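Local atomic coordinates of cyclic di-GMP-binding protein XC_3703 (PDB entry 5B7W), a protein that binds the second messenger cyclic di-GMP, regulates bacterial virulence and biofilm formation and, without the ligand, promotes binding of the transcriptional regulator XC_2801 to its target genes. Residues A[19-24]-A[65-70]; A[40-43]-A[47-50]. One frame throughout, in Å; residues are numbered along the deposited sequence.

How the contacts relate
Both contacts belong to the same RRM-like domain, and they deal with different layers of it. Contact 1 joins the two helices, 12-26 and 54-70, that pack on one side of the sheet; contact 2 joins strands 38-42 and 46-51, the hairpin at one margin of that sheet. Neither lies wholly in the core: contact 1 is partly buried, contact 2 a surface contact. Contact 1 has no hydrogen bond between its segments and relies on an arginine chain against a helix, whereas contact 2 pairs backbones and adds two weak amide-carboxylate bonds. Val19 connects them, its CG2 lying 3.8 Å from CD1 of Ile47. The centres of contact 1 and contact 2 are about 12 Å apart.

Contact 1: A[19-24]-A[65-70]; sequences VDQANR and RARLLA
Arg67 lays the aliphatic part of its side chain against Gln21 and Ala22, and this apolar packing makes up most of the contact. Its CG sits 3.7 Å from CA of Ala22 and 3.8 Å from CB of the same residue, touching the backbone of helix 12-26 as well as the methyl group. That close fit goes with the small side chain at Ala22, where the backbones come nearest, with 6.1 Å between CA of Ala22 and CA of Arg67. One bond further out, Arg67 CD rests 3.9 Å from CB of Gln21. The two longer side chains cross at about a right angle. Bends at chi2 (-49°) and chi3 (105°) turn the arginine chain, beyond CG, across the neighbouring helix and outward past Gln21.

The polar ends meet more loosely. OE1 of Gln21 lies at the edge of the guanidinium group, near its plane, yet stays 4.0 Å from NH1 of Arg67, and the amide and guanidinium planes are 44° apart. No hydrogen bond joins the two segments. The charge of Arg67 is instead met by Glu25, on the same helix as Gln21 and Ala22, through a salt bridge from NE, so one side chain combines apolar packing with an ionic tie between the helices.

In the RRM-like domain these are the two helices on one side of the four-stranded sheet. Ala22 also touches Phe39 of strand 38-42, while Leu68 fills in towards Leu15 and Ala18 of helix 12-26 and Leu78 of strand 78-85.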
ATOM      1  N   VAL A  19      -1.973  -0.990  13.190  1.00 31.89           N
ATOM      2  CA  VAL A  19      -1.945   0.288  13.896  1.00 35.52           C
ATOM      3  C   VAL A  19      -2.109   0.073  15.396  1.00 37.28           C
ATOM      4  O   VAL A  19      -1.433   0.720  16.206  1.00 34.97           O
ATOM      5  CB  VAL A  19      -3.024   1.232  13.335  1.00 37.83           C
ATOM      6  CG1 VAL A  19      -3.044   2.540  14.116  1.00 35.60           C
ATOM      7  CG2 VAL A  19      -2.779   1.496  11.858  1.00 36.56           C
ATOM      8  N   ASP A  20      -3.003  -0.836  15.791  1.00 34.26           N
ATOM      9  CA  ASP A  20      -3.175  -1.137  17.209  1.00 37.11           C
ATOM     10  C   ASP A  20      -1.903  -1.727  17.803  1.00 31.55           C
ATOM     11  O   ASP A  20      -1.506  -1.371  18.919  1.00 35.70           O
ATOM     12  CB  ASP A  20      -4.350  -2.094  17.409  1.00 44.79           C
ATOM     13  CG  ASP A  20      -5.675  -1.482  17.008  1.00 53.24           C
ATOM     14  OD1 ASP A  20      -5.838  -0.255  17.171  1.00 53.84           O
ATOM     15  OD2 ASP A  20      -6.556  -2.228  16.532  1.00 58.57           O
ATOM     16  N   GLN A  21      -1.249  -2.634  17.074  1.00 28.80           N
ATOM     17  CA  GLN A  21      -0.005  -3.211  17.569  1.00 30.98           C
ATOM     18  C   GLN A  21       1.113  -2.178  17.608  1.00 30.14           C
ATOM     19  O   GLN A  21       1.997  -2.260  18.468  1.00 37.52           O
ATOM     20  CB  GLN A  21       0.402  -4.410  16.708  1.00 36.31           C
ATOM     21  CG  GLN A  21      -0.597  -5.560  16.742  1.00 34.11           C
ATOM     22  CD  GLN A  21      -0.252  -6.675  15.771  1.00 49.19           C
ATOM     23  OE1 GLN A  21       0.806  -6.660  15.139  1.00 52.91           O
ATOM     24  NE2 GLN A  21      -1.151  -7.644  15.641  1.00 58.38           N
ATOM     25  N   ALA A  22       1.091  -1.202  16.697  1.00 28.16           N
ATOM     26  CA  ALA A  22       2.098  -0.145  16.725  1.00 29.56           C
ATOM     27  C   ALA A  22       1.926   0.748  17.948  1.00 27.16           C
ATOM     28  O   ALA A  22       2.914   1.154  18.571  1.00 33.19           O
ATOM     29  CB  ALA A  22       2.033   0.681  15.440  1.00 25.97           C
ATOM     30  N   ASN A  23       0.679   1.069  18.304  1.00 28.20           N
ATOM     31  CA  ASN A  23       0.438   1.832  19.525  1.00 27.72           C
ATOM     32  C   ASN A  23       0.814   1.025  20.760  1.00 34.39           C
ATOM     33  O   ASN A  23       1.397   1.566  21.708  1.00 39.96           O
ATOM     34  CB  ASN A  23      -1.025   2.270  19.589  1.00 28.06           C
ATOM     35  CG  ASN A  23      -1.307   3.482  18.726  1.00 30.87           C
ATOM     36  OD1 ASN A  23      -0.555   4.457  18.742  1.00 27.08           O
ATOM     37  ND2 ASN A  23      -2.388   3.426  17.958  1.00 27.61           N
ATOM     38  N   ARG A  24       0.491  -0.270  20.768  1.00 35.04           N
ATOM     39  CA  ARG A  24       0.904  -1.131  21.871  1.00 42.03           C
ATOM     40  C   ARG A  24       2.422  -1.210  21.966  1.00 42.93           C
ATOM     41  O   ARG A  24       2.982  -1.261  23.069  1.00 48.00           O
ATOM     42  CB  ARG A  24       0.307  -2.528  21.699  1.00 46.82           C
ATOM     43  CG  ARG A  24      -1.099  -2.682  22.255  1.00 61.46           C
ATOM     44  CD  ARG A  24      -1.072  -3.286  23.650  1.00 69.49           C
ATOM     45  NE  ARG A  24      -0.611  -4.673  23.632  1.00 70.74           N
ATOM     46  CZ  ARG A  24      -1.413  -5.725  23.503  1.00 66.44           C
ATOM     47  NH1 ARG A  24      -2.722  -5.553  23.381  1.00 65.33           N
ATOM     48  NH2 ARG A  24      -0.907  -6.950  23.497  1.00 66.52           N
ATOM     49  N   ARG A  65       6.201   0.463   9.788  1.00 23.69           N
ATOM     50  CA  ARG A  65       6.564  -0.440   8.700  1.00 27.06           C
ATOM     51  C   ARG A  65       6.605  -1.886   9.180  1.00 24.17           C
ATOM     52  O   ARG A  65       6.028  -2.778   8.549  1.00 24.66           O
ATOM     53  CB  ARG A  65       7.914  -0.040   8.102  1.00 32.36           C
ATOM     54  CG  ARG A  65       7.881   1.186   7.204  1.00 41.09           C
ATOM     55  CD  ARG A  65       9.126   1.231   6.326  1.00 50.62           C
ATOM     56  NE  ARG A  65       9.070   2.291   5.324  1.00 56.95           N
ATOM     57  CZ  ARG A  65       9.825   3.385   5.351  1.00 59.45           C
ATOM     58  NH1 ARG A  65      10.700   3.566   6.330  1.00 61.54           N
ATOM     59  NH2 ARG A  65       9.707   4.297   4.395  1.00 58.19           N
ATOM     60  N   ALA A  66       7.279  -2.132  10.306  1.00 30.61           N
ATOM     61  CA  ALA A  66       7.412  -3.496  10.809  1.00 30.43           C
ATOM     62  C   ALA A  66       6.060  -4.085  11.186  1.00 37.29           C
ATOM     63  O   ALA A  66       5.809  -5.275  10.964  1.00 35.54           O
ATOM     64  CB  ALA A  66       8.362  -3.524  12.005  1.00 24.56           C
ATOM     65  N   ARG A  67       5.173  -3.266  11.757  1.00 37.70           N
ATOM     66  CA  ARG A  67       3.852  -3.762  12.124  1.00 29.68           C
ATOM     67  C   ARG A  67       3.024  -4.103  10.891  1.00 26.62           C
ATOM     68  O   ARG A  67       2.373  -5.153  10.844  1.00 28.97           O
ATOM     69  CB  ARG A  67       3.124  -2.738  12.995  1.00 33.91           C
ATOM     70  CG  ARG A  67       3.708  -2.577  14.392  1.00 31.10           C
ATOM     71  CD  ARG A  67       3.905  -3.925  15.068  1.00 42.61           C
ATOM     72  NE  ARG A  67       5.310  -4.321  15.087  1.00 50.35           N
ATOM     73  CZ  ARG A  67       5.731  -5.582  15.115  1.00 53.29           C
ATOM     74  NH1 ARG A  67       4.853  -6.576  15.121  1.00 52.59           N
ATOM     75  NH2 ARG A  67       7.030  -5.848  15.131  1.00 55.21           N
ATOM     76  N   LEU A  68       3.038  -3.229   9.882  1.00 28.05           N
ATOM     77  CA  LEU A  68       2.276  -3.485   8.664  1.00 31.79           C
ATOM     78  C   LEU A  68       2.790  -4.728   7.949  1.00 34.79           C
ATOM     79  O   LEU A  68       2.004  -5.573   7.504  1.00 29.24           O
ATOM     80  CB  LEU A  68       2.337  -2.266   7.745  1.00 37.06           C
ATOM     81  CG  LEU A  68       1.536  -1.045   8.201  1.00 42.66           C
ATOM     82  CD1 LEU A  68       1.970   0.194   7.440  1.00 44.04           C
ATOM     83  CD2 LEU A  68       0.050  -1.289   8.017  1.00 38.22           C
ATOM     84  N   LEU A  69       4.114  -4.857   7.831  1.00 36.11           N
ATOM     85  CA  LEU A  69       4.690  -6.056   7.234  1.00 39.72           C
ATOM     86  C   LEU A  69       4.323  -7.298   8.036  1.00 36.36           C
ATOM     87  O   LEU A  69       4.019  -8.349   7.461  1.00 39.89           O
ATOM     88  CB  LEU A  69       6.209  -5.911   7.127  1.00 36.88           C
ATOM     89  CG  LEU A  69       6.711  -4.867   6.128  1.00 39.36           C
ATOM     90  CD1 LEU A  69       8.164  -4.511   6.393  1.00 38.30           C
ATOM     91  CD2 LEU A  69       6.533  -5.365   4.702  1.00 35.88           C
ATOM     92  N   ALA A  70       4.324  -7.188   9.368  1.00 34.96           N
ATOM     93  CA  ALA A  70       3.988  -8.325  10.220  1.00 37.23           C
ATOM     94  C   ALA A  70       2.566  -8.819  10.000  1.00 40.71           C
ATOM     95  O   ALA A  70       2.268  -9.973  10.323  1.00 42.00           O
ATOM     96  CB  ALA A  70       4.187  -7.959  11.692  1.00 34.65           C
TER

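Contact 2: A[40-43]-A[47-50]; sequences ELED and INQS
Glu40 and Asn48 form an antiparallel hydrogen-bonded pair, their backbones joined by two bonds. Asn48 N donates to Glu40 O at 2.8 Å in a nearly straight bond (169° at the hydrogen), and Glu40 N donates to Asn48 O at 3.0 Å. Glu40 O also receives a CA-H...O contact from Ile47, its CA 3.3 Å away.

The side chain of Asn48 then adds two weak bonds from a single nitrogen. Asn48 ND2 reaches OE1 of Glu42 at 2.9 Å, though with a bent angle of 128°, and OE1 of Glu40 at a longer 3.3 Å. The side chains of Glu40 and Asn48 lie side by side and point the same way, whereas the extended chain of Glu42 brings its carboxylate to the amide with the two planes 53° apart. The amide thus bridges two acidic side chains of the facing strand, and could ease the repulsion between them.

On the other face of the hairpin the contact is apolar: CD1 of Leu41 meets CG1 of Ile47 at 3.8 Å, in a non-hydrogen-bonded pair.

Strand 38-42 is an outermost strand of the domain's sheet, and strand 46-51 lies next inward, its Ile47 bonded through the backbone to Val94 of strand 90-96. The Leu41-Ile47 face turns to the helices, where both residues touch Val19 of helix 12-26 and Ile47 also packs on Leu64 of helix 54-70.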
ATOM      1  N   GLU A  40      -2.758   7.126  14.657  1.00 30.32           N
ATOM      2  CA  GLU A  40      -4.208   7.195  14.513  1.00 32.22           C
ATOM      3  C   GLU A  40      -4.582   6.806  13.093  1.00 33.12           C
ATOM      4  O   GLU A  40      -4.173   7.474  12.138  1.00 29.96           O
ATOM      5  CB  GLU A  40      -4.742   8.591  14.839  1.00 35.19           C
ATOM      6  CG  GLU A  40      -6.259   8.683  14.767  1.00 43.00           C
ATOM      7  CD  GLU A  40      -6.745  10.030  14.275  1.00 49.79           C
ATOM      8  OE1 GLU A  40      -5.902  10.854  13.861  1.00 51.11           O
ATOM      9  OE2 GLU A  40      -7.971  10.262  14.296  1.00 55.66           O
ATOM     10  N   LEU A  41      -5.357   5.733  12.958  1.00 30.30           N
ATOM     11  CA  LEU A  41      -5.881   5.328  11.660  1.00 30.86           C
ATOM     12  C   LEU A  41      -7.148   6.123  11.363  1.00 32.65           C
ATOM     13  O   LEU A  41      -8.096   6.108  12.155  1.00 35.65           O
ATOM     14  CB  LEU A  41      -6.165   3.828  11.638  1.00 35.06           C
ATOM     15  CG  LEU A  41      -6.712   3.296  10.314  1.00 36.19           C
ATOM     16  CD1 LEU A  41      -5.739   3.595   9.185  1.00 30.72           C
ATOM     17  CD2 LEU A  41      -6.990   1.804  10.410  1.00 37.82           C
ATOM     18  N   GLU A  42      -7.164   6.811  10.225  1.00 33.12           N
ATOM     19  CA  GLU A  42      -8.230   7.742   9.875  1.00 40.40           C
ATOM     20  C   GLU A  42      -8.941   7.248   8.623  1.00 39.70           C
ATOM     21  O   GLU A  42      -8.321   7.125   7.562  1.00 29.30           O
ATOM     22  CB  GLU A  42      -7.664   9.146   9.661  1.00 46.91           C
ATOM     23  CG  GLU A  42      -8.665  10.175   9.177  1.00 53.04           C
ATOM     24  CD  GLU A  42      -8.030  11.537   8.981  1.00 65.11           C
ATOM     25  OE1 GLU A  42      -7.322  11.998   9.901  1.00 65.48           O
ATOM     26  OE2 GLU A  42      -8.228  12.141   7.907  1.00 70.64           O
ATOM     27  N   ASP A  43     -10.239   6.967   8.753  1.00 54.37           N
ATOM     28  CA  ASP A  43     -11.093   6.528   7.650  1.00 55.67           C
ATOM     29  C   ASP A  43     -10.561   5.279   6.955  1.00 52.22           C
ATOM     30  O   ASP A  43     -10.892   5.025   5.792  1.00 54.54           O
ATOM     31  CB  ASP A  43     -11.294   7.651   6.623  1.00 60.25           C
ATOM     32  CG  ASP A  43     -11.976   8.868   7.216  1.00 71.88           C
ATOM     33  OD1 ASP A  43     -12.749   8.708   8.184  1.00 74.90           O
ATOM     34  OD2 ASP A  43     -11.739   9.986   6.712  1.00 76.83           O
ATOM     35  N   ILE A  47      -2.924   7.190   8.117  1.00 32.48           N
ATOM     36  CA  ILE A  47      -2.304   6.941   9.411  1.00 34.28           C
ATOM     37  C   ILE A  47      -1.588   8.220   9.822  1.00 35.33           C
ATOM     38  O   ILE A  47      -0.620   8.637   9.173  1.00 32.97           O
ATOM     39  CB  ILE A  47      -1.332   5.754   9.368  1.00 35.05           C
ATOM     40  CG1 ILE A  47      -2.067   4.471   8.982  1.00 38.12           C
ATOM     41  CG2 ILE A  47      -0.640   5.589  10.714  1.00 32.29           C
ATOM     42  CD1 ILE A  47      -1.169   3.255   8.918  1.00 32.18           C
ATOM     43  N   ASN A  48      -2.060   8.845  10.895  1.00 30.63           N
ATOM     44  CA  ASN A  48      -1.455  10.069  11.403  1.00 33.16           C
ATOM     45  C   ASN A  48      -0.448   9.721  12.491  1.00 32.57           C
ATOM     46  O   ASN A  48      -0.807   9.112  13.506  1.00 34.93           O
ATOM     47  CB  ASN A  48      -2.524  11.022  11.938  1.00 26.62           C
ATOM     48  CG  ASN A  48      -3.282  11.725  10.829  1.00 37.91           C
ATOM     49  OD1 ASN A  48      -2.683  12.320   9.933  1.00 45.36           O
ATOM     50  ND2 ASN A  48      -4.607  11.657  10.882  1.00 42.10           N
ATOM     51  N   GLN A  49       0.809  10.093  12.272  1.00 32.75           N
ATOM     52  CA  GLN A  49       1.863   9.935  13.262  1.00 33.82           C
ATOM     53  C   GLN A  49       2.114  11.273  13.940  1.00 29.40           C
ATOM     54  O   GLN A  49       2.142  12.316  13.282  1.00 38.99           O
ATOM     55  CB  GLN A  49       3.156   9.425  12.619  1.00 26.78           C
ATOM     56  CG  GLN A  49       2.961   8.297  11.619  1.00 32.40           C
ATOM     57  CD  GLN A  49       4.278   7.712  11.142  1.00 30.66           C
ATOM     58  OE1 GLN A  49       4.596   6.557  11.427  1.00 30.29           O
ATOM     59  NE2 GLN A  49       5.053   8.509  10.418  1.00 27.38           N
ATOM     60  N   SER A  50       2.292  11.241  15.259  1.00 32.16           N
ATOM     61  CA  SER A  50       2.528  12.454  16.030  1.00 34.20           C
ATOM     62  C   SER A  50       3.480  12.147  17.171  1.00 33.24           C
ATOM     63  O   SER A  50       3.300  11.157  17.888  1.00 33.16           O
ATOM     64  CB  SER A  50       1.215  13.034  16.572  1.00 32.97           C
ATOM     65  OG  SER A  50       0.555  12.105  17.412  1.00 31.15           O
TER